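Bacillaene synthase decarboxylase PksI (Bacillus subtilis, PDB 4Q1K) catalyses decarboxylation of a carrier-tethered 3-methylglutaconyl group to a 3-methylcrotonyl group during synthesis of the polyketide antibiotic bacillaene. Local coordinates at residues Q36-D41 and I73-D78; G89-Q94 and R261-Y266; E143-A148 and A181-G186. The protein carries 1 engineered substitution. All blocks are in the same frame, centred on the assembly; numbering follows the deposited sequence.

Contact 1: residues Q36-D41 and I73-D78; sequences QVKMQD and ILTGYD
Gln-36 to Met-39 runs parallel to Ile-73 to Thr-75, the strand axes 4.7 Å apart and only 9° from aligned, with Val-37 level with Leu-74. Three backbone hydrogen bonds join them: Val-37 N to Ile-73 O, Thr-75 N to Val-37 O, and Met-39 N to Thr-75 O, the last almost straight at 175°. On one face the beta-branched Val-37 sets CG1 3.8 Å from CD1 of Leu-74. That same leucine methyl meets the end of Met-39, whose flexible thioether chain bends at chi3 (-74°) and brings CE back to 4.0 Å from Leu-74 CD1. The two strands and the helix 50-65 that connects them form a beta-alpha-beta unit of the crotonase fold, and Leu-56 of that helix packs on both Val-37 and Met-39. The other face carries Gln-36, Lys-38, Ile-73 and Thr-75. Ile-73, fully apolar, packs on Leu-205, Val-209 and Ala-212 of helix 201-215, while Thr-75 gives its hydroxyl to Ala-119 O on the next strand. Lys-38, extended throughout, lays its methylenes along the backbone, CG 3.5 Å from Gly-76 O, and crosses Tyr-77 at about a right angle, CE 3.9 Å from CB. Beyond the strands the Tyr-77 ring takes Met-39 O at its edge, 3.5 Å from CD2, with Gln-40 CA lying obliquely to the ring.

Contact 2: residues G89-Q94 and R261-Y266; sequences GLLRIQ and RIKGLY
Ile-262 sends its two branches to different leucines of the facing helix. Its CG2 methyl meets Leu-91, 3.8 Å from CG; the two side chains run antiparallel alongside one another, and Leu-91 CD2 also lies against Ile-262 CB. The longer branch runs to Leu-90 instead: with CG1 anti to the carbonyl carbon (chi1 -62°) and CD1 extended beyond it (chi2 171°), CD1 ends 3.7 Å from Leu-90 CB, with Gln-94 CB at 4.3 Å on the next turn. A branched, purely apolar residue suits this place because CG2 and CD1 can meet two different leucines at once. Leu-90 also reaches Tyr-266. It crosses the tyrosine at about a right angle and brings CD1 to the ring edge, 4.0 Å from CE2, which is edge contact and not stacking. The ring is held by its hydroxyl, bonded to Gly-85 O. Lys-263 adds only its aliphatic part, CG 4.3 Å from Leu-91 CD2. Gln-94 turns its amide NE2 to His-255 O, so its polar end ties helix 87-94 to the chain entering helix 256-265. No hydrogen bond links the two segments. This is nearly antiparallel helix packing, at 160° with axes 10.3 Å apart, joining the C-terminal helix to helix 87-94 beside the active site, where the Leu-90 side chain is about 7 Å from that of the catalytic His-249.

Contact 3: residues E143-A148 and A181-G186; sequences ESVYTA and AGSYRG
Tyr-146 and Tyr-184 form the hydrogen-bonded pair of this short antiparallel ribbon, Tyr-146 N to Tyr-184 O at 2.8 Å and Tyr-184 N to Tyr-146 O at 2.9 Å, in the small three-stranded sheet of the crotonase-like fold, where 123-125 flanks 145-147. Gly-186 N bonds to Ser-144 O, bent to 137°, continuing the pairing into the first residue of helix 186-192. Side chains bond to backbone at both ends. The long Arg-185, bent at chi2 (-84°), folds back so that NH1 donates to Glu-143 O at 2.8 Å, within 2° of the guanidinium plane. Thr-147 OG1 donates a hydrogen bond to Gly-182 O at 2.8 Å, approaching from above the carbonyl plane; a water accepting from Ala-148 N may donate to the same oxygen. In van der Waals packing, the beta-branched Val-145 lays CG2 over the centre of the Arg-185 guanidinium, 3.4 Å from CZ, and CG1 against Ser-183 CB at 3.7 Å. On the opposite face the Tyr-146 ring turns its edge to Gly-186, CE2 3.8 Å from CA, where glycine lets it come close. Both phenols are tied down, Tyr-146 OH to Met-120 O and Tyr-184 OH to Glu-176. The guanidinium's rotation is restrained by a planar bond at its edge and a methyl over one face, and Gly-182 O may be polarised by the Thr-147 hydroxyl, perhaps also by the water.

How the contacts relate
From the N terminus, contact 1 comes first: strand 34-39 and strand 71-75 close a loop of 31 residues containing helix 50-65, within the larger six-stranded sheet. The chain then passes to helix 87-94, where contact 2 opens; it closes only at the C terminus, with helix 256-265, after 166 intervening residues. Contact 3 opens and closes within that long span, joining strands 145-147 and 183-185 of the small three-stranded sheet across a stretch that includes helices 161-169 and 171-180. Contact 1 is therefore in series with both others, and none cross. Their centres lie about 19 to 25 Å apart, and no two contacts touch.

Contact 1: residues Q36-D41 and I73-D78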
loop_
_atom_site.group_PDB
_atom_site.type_symbol
_atom_site.label_atom_id
_atom_site.label_comp_id
_atom_site.label_asym_id
_atom_site.label_seq_id
_atom_site.Cartn_x
_atom_site.Cartn_y
_atom_site.Cartn_z
ATOM N N GLN B 36 -6.631 29.582 1.245
ATOM C CA GLN B 36 -7.598 28.688 1.904
ATOM C C GLN B 36 -8.932 28.758 1.196
ATOM O O GLN B 36 -9.469 29.863 0.939
ATOM C CB GLN B 36 -7.687 28.994 3.397
ATOM C CG GLN B 36 -8.734 28.152 4.157
ATOM C CD GLN B 36 -8.725 28.583 5.618
ATOM O OE1 GLN B 36 -7.807 28.244 6.328
ATOM N NE2 GLN B 36 -9.637 29.413 6.012
ATOM N N VAL B 37 -9.422 27.577 0.795
ATOM C CA VAL B 37 -10.765 27.437 0.166
ATOM C C VAL B 37 -11.707 26.824 1.225
ATOM O O VAL B 37 -11.574 25.667 1.551
ATOM C CB VAL B 37 -10.723 26.580 -1.113
ATOM C CG1 VAL B 37 -12.132 26.398 -1.766
ATOM C CG2 VAL B 37 -9.769 27.219 -2.154
ATOM N N LYS B 38 -12.586 27.645 1.827
ATOM C CA LYS B 38 -13.431 27.134 2.900
ATOM C C LYS B 38 -14.850 26.938 2.356
ATOM O O LYS B 38 -15.554 27.921 2.040
ATOM C CB LYS B 38 -13.521 28.162 4.007
ATOM C CG LYS B 38 -14.448 27.659 5.125
ATOM C CD LYS B 38 -14.379 28.630 6.296
ATOM C CE LYS B 38 -15.385 28.309 7.402
ATOM N NZ LYS B 38 -15.079 29.369 8.396
ATOM N N MET B 39 -15.317 25.704 2.401
ATOM C CA MET B 39 -16.697 25.356 1.977
ATOM C C MET B 39 -17.624 25.636 3.170
ATOM O O MET B 39 -17.407 25.095 4.285
ATOM C CB MET B 39 -16.730 23.844 1.687
ATOM C CG MET B 39 -15.828 23.573 0.494
ATOM S SD MET B 39 -15.863 21.857 -0.023
ATOM C CE MET B 39 -14.876 21.111 1.323
ATOM N N GLN B 40 -18.672 26.413 2.932
ATOM C CA GLN B 40 -19.583 26.825 3.986
ATOM C C GLN B 40 -21.003 27.037 3.442
ATOM O O GLN B 40 -21.635 28.094 3.661
ATOM C CB GLN B 40 -19.053 28.041 4.752
ATOM C CG GLN B 40 -18.708 29.218 3.832
ATOM C CD GLN B 40 -18.267 30.498 4.562
ATOM O OE1 GLN B 40 -18.387 31.599 4.001
ATOM N NE2 GLN B 40 -17.793 30.370 5.797
ATOM N N ASP B 41 -21.498 26.006 2.754
ATOM C CA ASP B 41 -22.941 25.844 2.476
ATOM C C ASP B 41 -23.622 25.208 3.686
ATOM O O ASP B 41 -23.761 23.991 3.757
ATOM C CB ASP B 41 -23.164 25.057 1.201
ATOM C CG ASP B 41 -24.616 25.174 0.716
ATOM O OD1 ASP B 41 -25.498 25.325 1.579
ATOM O OD2 ASP B 41 -24.813 25.056 -0.494
ATOM N N ILE B 73 -5.315 25.166 0.878
ATOM C CA ILE B 73 -5.985 24.393 1.942
ATOM C C ILE B 73 -7.491 24.380 1.610
ATOM O O ILE B 73 -8.094 25.426 1.562
ATOM C CB ILE B 73 -5.791 25.053 3.320
ATOM C CG1 ILE B 73 -4.278 25.179 3.686
ATOM C CG2 ILE B 73 -6.582 24.292 4.407
ATOM C CD1 ILE B 73 -4.030 26.092 4.907
ATOM N N LEU B 74 -8.019 23.184 1.411
ATOM C CA LEU B 74 -9.450 22.934 1.118
ATOM C C LEU B 74 -10.066 22.421 2.435
ATOM O O LEU B 74 -9.580 21.435 3.019
ATOM C CB LEU B 74 -9.661 21.893 -0.000
ATOM C CG LEU B 74 -11.086 21.428 -0.274
ATOM C CD1 LEU B 74 -11.869 22.692 -0.774
ATOM C CD2 LEU B 74 -11.030 20.391 -1.386
ATOM N N THR B 75 -11.087 23.125 2.946
ATOM C CA THR B 75 -11.621 22.700 4.273
ATOM C C THR B 75 -13.076 23.036 4.358
ATOM O O THR B 75 -13.599 23.766 3.458
ATOM C CB THR B 75 -10.844 23.411 5.431
ATOM O OG1 THR B 75 -11.108 22.738 6.695
ATOM C CG2 THR B 75 -11.188 24.971 5.556
ATOM N N GLY B 76 -13.738 22.600 5.435
ATOM C CA GLY B 76 -15.199 22.800 5.587
ATOM C C GLY B 76 -15.501 23.822 6.679
ATOM O O GLY B 76 -14.682 24.710 6.957
ATOM N N TYR B 77 -16.671 23.706 7.319
ATOM C CA TYR B 77 -17.001 24.540 8.438
ATOM C C TYR B 77 -17.486 23.617 9.558
ATOM O O TYR B 77 -18.093 22.558 9.268
ATOM C CB TYR B 77 -18.092 25.622 8.049
ATOM C CG TYR B 77 -19.454 24.934 7.903
ATOM C CD1 TYR B 77 -20.380 24.931 8.983
ATOM C CD2 TYR B 77 -19.777 24.244 6.738
ATOM C CE1 TYR B 77 -21.603 24.256 8.892
ATOM C CE2 TYR B 77 -20.986 23.533 6.650
ATOM C CZ TYR B 77 -21.867 23.549 7.731
ATOM O OH TYR B 77 -23.060 22.850 7.632
ATOM N N ASP B 78 -17.241 24.059 10.800
ATOM C CA ASP B 78 -17.756 23.349 12.009
ATOM C C ASP B 78 -17.492 21.859 11.871
ATOM O O ASP B 78 -16.341 21.448 11.683
ATOM C CB ASP B 78 -19.265 23.636 12.204
ATOM C CG ASP B 78 -19.520 25.100 12.641
ATOM O OD1 ASP B 78 -18.533 25.820 12.967
ATOM O OD2 ASP B 78 -20.693 25.512 12.620
#

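Contact 2: residues G89-Q94 and R261-Y266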
loop_
_atom_site.group_PDB
_atom_site.type_symbol
_atom_site.label_atom_id
_atom_site.label_comp_id
_atom_site.label_asym_id
_atom_site.label_seq_id
_atom_site.Cartn_x
_atom_site.Cartn_y
_atom_site.Cartn_z
ATOM N N GLY B 89 -29.829 15.754 -6.279
ATOM C CA GLY B 89 -28.762 15.391 -7.233
ATOM C C GLY B 89 -28.707 13.917 -7.537
ATOM O O GLY B 89 -28.557 13.502 -8.711
ATOM N N LEU B 90 -28.747 13.101 -6.497
ATOM C CA LEU B 90 -28.669 11.646 -6.736
ATOM C C LEU B 90 -29.915 11.127 -7.454
ATOM O O LEU B 90 -29.829 10.235 -8.320
ATOM C CB LEU B 90 -28.513 10.891 -5.392
ATOM C CG LEU B 90 -27.168 11.239 -4.691
ATOM C CD1 LEU B 90 -27.259 10.544 -3.366
ATOM C CD2 LEU B 90 -25.981 10.769 -5.515
ATOM N N LEU B 91 -31.075 11.705 -7.135
ATOM C CA LEU B 91 -32.331 11.218 -7.730
ATOM C C LEU B 91 -32.345 11.572 -9.231
ATOM O O LEU B 91 -32.948 10.865 -10.034
ATOM C CB LEU B 91 -33.572 11.915 -7.058
ATOM C CG LEU B 91 -33.854 11.311 -5.683
ATOM C CD1 LEU B 91 -34.814 12.093 -4.803
ATOM C CD2 LEU B 91 -34.313 9.855 -5.900
ATOM N N ARG B 92 -31.685 12.680 -9.554
ATOM C CA ARG B 92 -31.573 13.161 -10.919
ATOM C C ARG B 92 -30.770 12.174 -11.748
ATOM O O ARG B 92 -31.147 11.854 -12.875
ATOM C CB ARG B 92 -30.910 14.539 -10.952
ATOM C CG ARG B 92 -31.714 15.631 -10.263
ATOM C CD ARG B 92 -32.654 16.321 -11.238
ATOM N NE ARG B 92 -31.947 17.241 -12.123
ATOM C CZ ARG B 92 -31.266 18.303 -11.706
ATOM N NH1 ARG B 92 -31.197 18.583 -10.413
ATOM N NH2 ARG B 92 -30.652 19.086 -12.584
ATOM N N ILE B 93 -29.663 11.684 -11.194
ATOM C CA ILE B 93 -28.888 10.682 -11.925
ATOM C C ILE B 93 -29.712 9.367 -12.014
ATOM O O ILE B 93 -29.671 8.665 -13.035
ATOM C CB ILE B 93 -27.521 10.358 -11.212
ATOM C CG1 ILE B 93 -26.653 11.638 -11.064
ATOM C CG2 ILE B 93 -26.814 9.269 -12.011
ATOM C CD1 ILE B 93 -25.310 11.397 -10.255
ATOM N N GLN B 94 -30.459 9.019 -10.955
ATOM C CA GLN B 94 -31.222 7.749 -10.987
ATOM C C GLN B 94 -32.229 7.840 -12.151
ATOM O O GLN B 94 -32.389 6.875 -12.918
ATOM C CB GLN B 94 -31.893 7.485 -9.637
ATOM C CG GLN B 94 -32.579 6.128 -9.469
ATOM C CD GLN B 94 -33.930 5.989 -10.135
ATOM O OE1 GLN B 94 -34.588 6.999 -10.437
ATOM N NE2 GLN B 94 -34.313 4.740 -10.454
ATOM N N ARG B 261 -34.094 3.460 -2.217
ATOM C CA ARG B 261 -33.011 3.642 -1.185
ATOM C C ARG B 261 -32.587 5.105 -0.983
ATOM O O ARG B 261 -32.311 5.519 0.127
ATOM C CB ARG B 261 -31.775 2.790 -1.504
ATOM C CG ARG B 261 -32.086 1.293 -1.473
ATOM C CD ARG B 261 -30.991 0.583 -2.245
ATOM N NE ARG B 261 -31.181 -0.872 -2.292
ATOM C CZ ARG B 261 -30.499 -1.723 -1.551
ATOM N NH1 ARG B 261 -29.516 -1.260 -0.747
ATOM N NH2 ARG B 261 -30.759 -3.058 -1.655
ATOM N N ILE B 262 -32.486 5.867 -2.070
ATOM C CA ILE B 262 -32.136 7.284 -1.920
ATOM C C ILE B 262 -33.211 7.985 -1.130
ATOM O O ILE B 262 -32.928 8.821 -0.287
ATOM C CB ILE B 262 -31.956 8.002 -3.280
ATOM C CG1 ILE B 262 -30.799 7.368 -4.068
ATOM C CG2 ILE B 262 -31.781 9.504 -3.130
ATOM C CD1 ILE B 262 -30.706 7.879 -5.506
ATOM N N LYS B 263 -34.477 7.705 -1.438
ATOM C CA LYS B 263 -35.522 8.392 -0.706
ATOM C C LYS B 263 -35.622 7.914 0.673
ATOM O O LYS B 263 -35.871 8.725 1.567
ATOM C CB LYS B 263 -36.869 8.201 -1.415
ATOM C CG LYS B 263 -36.922 9.090 -2.627
ATOM C CD LYS B 263 -38.348 9.275 -3.050
ATOM C CE LYS B 263 -38.654 8.344 -4.180
ATOM N NZ LYS B 263 -39.990 8.711 -4.757
ATOM N N GLY B 264 -35.399 6.601 0.872
ATOM C CA GLY B 264 -35.527 5.982 2.210
ATOM C C GLY B 264 -34.367 6.228 3.149
ATOM O O GLY B 264 -34.569 6.354 4.356
ATOM N N LEU B 265 -33.144 6.219 2.620
ATOM C CA LEU B 265 -31.979 6.069 3.532
ATOM C C LEU B 265 -31.100 7.330 3.532
ATOM O O LEU B 265 -30.060 7.369 4.242
ATOM C CB LEU B 265 -31.074 4.860 3.066
ATOM C CG LEU B 265 -31.832 3.524 2.890
ATOM C CD1 LEU B 265 -30.916 2.435 2.382
ATOM C CD2 LEU B 265 -32.480 3.149 4.182
ATOM N N TYR B 266 -31.456 8.328 2.721
ATOM C CA TYR B 266 -30.584 9.515 2.625
ATOM C C TYR B 266 -30.546 10.215 4.001
ATOM O O TYR B 266 -29.397 10.622 4.330
ATOM C CB TYR B 266 -31.107 10.543 1.574
ATOM C CG TYR B 266 -30.079 11.620 1.293
ATOM C CD1 TYR B 266 -30.052 12.828 2.054
ATOM C CD2 TYR B 266 -29.141 11.472 0.251
ATOM C CE1 TYR B 266 -29.103 13.798 1.773
ATOM C CE2 TYR B 266 -28.151 12.448 -0.006
ATOM C CZ TYR B 266 -28.148 13.589 0.763
ATOM O OH TYR B 266 -27.224 14.584 0.546
#

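Contact 3: residues E143-A148 and A181-G186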
loop_
_atom_site.group_PDB
_atom_site.type_symbol
_atom_site.label_atom_id
_atom_site.label_comp_id
_atom_site.label_asym_id
_atom_site.label_seq_id
_atom_site.Cartn_x
_atom_site.Cartn_y
_atom_site.Cartn_z
ATOM N N GLU B 143 -12.819 12.354 15.322
ATOM C CA GLU B 143 -14.190 12.161 15.780
ATOM C C GLU B 143 -15.220 12.331 14.629
ATOM O O GLU B 143 -16.395 12.023 14.802
ATOM C CB GLU B 143 -14.487 13.073 17.013
ATOM C CG GLU B 143 -14.491 14.568 16.737
ATOM C CD GLU B 143 -13.109 15.206 16.969
ATOM O OE1 GLU B 143 -12.127 14.890 16.168
ATOM O OE2 GLU B 143 -12.963 15.993 17.937
ATOM N N SER B 144 -14.736 12.661 13.429
ATOM C CA SER B 144 -15.637 12.771 12.257
ATOM C C SER B 144 -15.864 11.442 11.581
ATOM O O SER B 144 -14.992 10.501 11.710
ATOM C CB SER B 144 -15.005 13.729 11.267
ATOM O OG SER B 144 -15.024 15.058 11.916
ATOM N N VAL B 145 -16.925 11.377 10.775
ATOM C CA VAL B 145 -17.296 10.167 10.011
ATOM C C VAL B 145 -16.898 10.263 8.551
ATOM O O VAL B 145 -17.046 11.313 7.952
ATOM C CB VAL B 145 -18.778 9.887 10.181
ATOM C CG1 VAL B 145 -19.181 8.733 9.291
ATOM C CG2 VAL B 145 -18.991 9.462 11.637
ATOM N N TYR B 146 -16.307 9.189 8.013
ATOM C CA TYR B 146 -15.865 9.156 6.582
ATOM C C TYR B 146 -16.513 7.949 5.952
ATOM O O TYR B 146 -16.488 6.873 6.517
ATOM C CB TYR B 146 -14.342 9.108 6.446
ATOM C CG TYR B 146 -13.766 10.370 7.127
ATOM C CD1 TYR B 146 -13.817 11.608 6.502
ATOM C CD2 TYR B 146 -13.230 10.289 8.434
ATOM C CE1 TYR B 146 -13.408 12.773 7.179
ATOM C CE2 TYR B 146 -12.799 11.423 9.107
ATOM C CZ TYR B 146 -12.937 12.684 8.474
ATOM O OH TYR B 146 -12.486 13.801 9.074
ATOM N N THR B 147 -17.112 8.130 4.763
ATOM C CA THR B 147 -17.718 6.922 4.163
ATOM C C THR B 147 -17.734 7.114 2.629
ATOM O O THR B 147 -17.924 8.213 2.153
ATOM C CB THR B 147 -19.134 6.694 4.686
ATOM O OG1 THR B 147 -19.765 5.630 3.973
ATOM C CG2 THR B 147 -20.002 7.931 4.438
ATOM N N ALA B 148 -17.508 6.040 1.876
ATOM C CA ALA B 148 -17.801 6.101 0.410
ATOM C C ALA B 148 -19.114 5.354 0.301
ATOM O O ALA B 148 -19.127 4.082 0.165
ATOM C CB ALA B 148 -16.687 5.354 -0.330
ATOM N N ALA B 181 -19.645 0.159 1.827
ATOM C CA ALA B 181 -20.173 1.528 2.022
ATOM C C ALA B 181 -20.360 1.865 3.483
ATOM O O ALA B 181 -21.212 2.657 3.872
ATOM C CB ALA B 181 -21.499 1.706 1.248
ATOM N N GLY B 182 -19.490 1.302 4.313
ATOM C CA GLY B 182 -19.611 1.503 5.767
ATOM C C GLY B 182 -19.152 2.903 6.161
ATOM O O GLY B 182 -18.484 3.610 5.400
ATOM N N SER B 183 -19.550 3.319 7.361
ATOM C CA SER B 183 -19.084 4.590 7.934
ATOM C C SER B 183 -17.983 4.368 8.934
ATOM O O SER B 183 -18.139 3.527 9.830
ATOM C CB SER B 183 -20.232 5.251 8.686
ATOM O OG SER B 183 -21.121 5.787 7.681
ATOM N N TYR B 184 -16.899 5.127 8.838
ATOM C CA TYR B 184 -15.760 4.983 9.753
ATOM C C TYR B 184 -15.432 6.288 10.422
ATOM O O TYR B 184 -15.305 7.285 9.734
ATOM C CB TYR B 184 -14.524 4.656 8.928
ATOM C CG TYR B 184 -14.653 3.360 8.144
ATOM C CD1 TYR B 184 -15.319 3.287 6.936
ATOM C CD2 TYR B 184 -14.087 2.184 8.641
ATOM C CE1 TYR B 184 -15.468 2.037 6.252
ATOM C CE2 TYR B 184 -14.227 0.964 7.948
ATOM C CZ TYR B 184 -14.900 0.914 6.744
ATOM O OH TYR B 184 -15.044 -0.292 6.110
ATOM N N ARG B 185 -15.322 6.278 11.755
ATOM C CA ARG B 185 -14.678 7.460 12.389
ATOM C C ARG B 185 -13.269 7.642 11.917
ATOM O O ARG B 185 -12.610 6.670 11.583
ATOM C CB ARG B 185 -14.672 7.341 13.937
ATOM C CG ARG B 185 -16.081 7.232 14.502
ATOM C CD ARG B 185 -16.755 8.581 14.702
ATOM N NE ARG B 185 -18.194 8.364 14.883
ATOM C CZ ARG B 185 -19.115 9.306 15.002
ATOM N NH1 ARG B 185 -18.768 10.600 14.967
ATOM N NH2 ARG B 185 -20.404 8.950 15.139
ATOM N N GLY B 186 -12.738 8.871 11.987
ATOM C CA GLY B 186 -11.312 9.016 11.646
ATOM C C GLY B 186 -10.446 8.137 12.528
ATOM O O GLY B 186 -9.407 7.564 12.052
HETATM O O HOH W 1 -17.174 3.445 2.933
#